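Local coordinates for putative uncharacterized protein PH0300 (Pyrococcus horikoshii, PDB 3VRH) that catalyses the ATP-dependent 2-thiolation of 5-methyluridine at position 54 in the T loop of tRNA, a modification that stabilises tRNA at high temperature, at residues C272-M277 with G281-F286. Sequence-based numbering, arbitrary orientation.
With ZN (zinc ion), chain C.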
# COMPACT_ATOMS: atom_id res chain seq x y z
N CYS A 272 -8.91 5.08 33.87
CA CYS A 272 -8.43 3.84 34.47
C CYS A 272 -8.63 3.82 35.98
O CYS A 272 -8.36 4.81 36.66
CB CYS A 272 -6.96 3.61 34.15
SG CYS A 272 -6.36 2.21 35.04
N LYS A 273 -9.07 2.67 36.49
CA LYS A 273 -9.32 2.49 37.93
C LYS A 273 -8.05 2.47 38.76
O LYS A 273 -8.11 2.42 40.00
CB LYS A 273 -10.11 1.19 38.18
CG LYS A 273 -11.50 1.16 37.56
CD LYS A 273 -12.37 0.04 38.12
CE LYS A 273 -13.84 0.26 37.77
NZ LYS A 273 -14.76 -0.79 38.30
N ILE A 274 -6.90 2.49 38.10
CA ILE A 274 -5.63 2.44 38.81
C ILE A 274 -4.87 3.75 38.74
O ILE A 274 -4.44 4.28 39.76
CB ILE A 274 -4.73 1.29 38.30
CG1 ILE A 274 -5.38 -0.05 38.59
CG2 ILE A 274 -3.37 1.33 38.99
CD1 ILE A 274 -5.82 -0.21 40.02
N CYS A 275 -4.73 4.30 37.53
CA CYS A 275 -3.86 5.44 37.32
C CYS A 275 -4.64 6.62 36.78
O CYS A 275 -4.10 7.72 36.64
CB CYS A 275 -2.75 5.08 36.34
SG CYS A 275 -3.34 4.98 34.60
N ARG A 276 -5.91 6.38 36.44
CA ARG A 276 -6.83 7.41 35.98
C ARG A 276 -6.46 8.01 34.63
O ARG A 276 -6.96 9.07 34.27
CB ARG A 276 -7.00 8.52 37.02
CG ARG A 276 -7.80 8.11 38.26
CD ARG A 276 -7.91 9.29 39.20
NE ARG A 276 -6.71 10.11 39.04
CZ ARG A 276 -5.66 10.08 39.85
NH1 ARG A 276 -5.66 9.30 40.94
NH2 ARG A 276 -4.62 10.85 39.58
N MET A 277 -5.58 7.34 33.90
CA MET A 277 -5.27 7.77 32.54
C MET A 277 -6.26 7.05 31.62
O MET A 277 -6.78 6.01 31.99
CB MET A 277 -3.81 7.43 32.19
CG MET A 277 -2.80 8.12 33.11
SD MET A 277 -2.99 9.91 33.15
CE MET A 277 -2.40 10.38 31.53
N GLY A 281 -12.04 -0.11 28.58
CA GLY A 281 -12.06 -1.07 29.66
C GLY A 281 -11.80 -0.27 30.91
O GLY A 281 -11.28 0.85 30.84
N ASP A 282 -12.16 -0.82 32.06
CA ASP A 282 -12.09 -0.05 33.30
C ASP A 282 -10.67 0.04 33.85
O ASP A 282 -10.31 1.05 34.46
CB ASP A 282 -13.08 -0.58 34.34
CG ASP A 282 -13.03 -2.09 34.49
OD1 ASP A 282 -12.12 -2.72 33.88
OD2 ASP A 282 -13.88 -2.64 35.23
N ILE A 283 -9.86 -1.00 33.65
CA ILE A 283 -8.42 -0.92 33.93
C ILE A 283 -7.67 -0.82 32.60
O ILE A 283 -8.06 -1.46 31.62
CB ILE A 283 -7.92 -2.11 34.76
CG1 ILE A 283 -8.65 -2.16 36.09
CG2 ILE A 283 -6.43 -1.98 35.01
CD1 ILE A 283 -8.15 -3.22 36.99
N CYS A 284 -6.62 -0.01 32.56
CA CYS A 284 -6.00 0.27 31.27
C CYS A 284 -4.99 -0.80 30.85
O CYS A 284 -4.62 -1.67 31.64
CB CYS A 284 -5.42 1.69 31.21
SG CYS A 284 -3.69 1.85 31.66
N ALA A 285 -4.61 -0.75 29.57
CA ALA A 285 -3.72 -1.74 28.98
C ALA A 285 -2.40 -1.83 29.73
O ALA A 285 -1.99 -2.91 30.15
CB ALA A 285 -3.48 -1.41 27.50
N PHE A 286 -1.75 -0.68 29.91
CA PHE A 286 -0.50 -0.59 30.65
C PHE A 286 -0.64 -1.26 32.00
O PHE A 286 0.09 -2.18 32.32
CB PHE A 286 -0.09 0.87 30.82
CG PHE A 286 1.24 1.06 31.52
CD1 PHE A 286 2.42 1.04 30.79
CD2 PHE A 286 1.29 1.29 32.88
CE1 PHE A 286 3.64 1.24 31.41
CE2 PHE A 286 2.51 1.49 33.52
CZ PHE A 286 3.68 1.46 32.78
ZN ZN C . -3.89 2.49 34.25
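Cys272 carries SG trans to its own backbone N (chi1 173°), and Cys284 holds SG at chi1 93°, turned well past the usual staggered +60°. These torsions bring both thiolates to one zinc ion, with Cys272 CB and Cys284 CB packed 3.8 Å apart beside it. Cys275 supplies a third sulfur from the 272-277 segment, though its SG is less surely placed. The metal lies 2.6 Å from Cys272 SG and 2.7 Å from Cys284 SG. Backbone N-H groups also gather on Cys272 SG. Ile274 N donates at 3.1 Å, while Cys284 N, from across the contact, gives a weak bond at 3.3 Å. Such N-H donors would be expected to soften the negative charge on the thiolate. The arrangement is a four-cysteine zinc site built from two CxxC pairs, here Cys272 with Cys275 and Cys284 with Cys287. The first pair sits in a loop, and Cys284 is the N-cap of helix 285-290, which carries Cys287. Away from the metal, Lys273 N makes a hydrogen bond to Asp282 O at 2.9 Å. The extended Lys273 side chain crosses that of Asp282 at a slant, with Lys273 CE 3.6 Å from Asp282 CB, and ends in a long salt bridge from Lys273 NZ to Asp282 OD2. Ile283 CG2 lies against Cys272 SG and Ile274 CG1. Helix 127-145 borders the site, where Tyr137 touches Cys275 and stacks on Phe286.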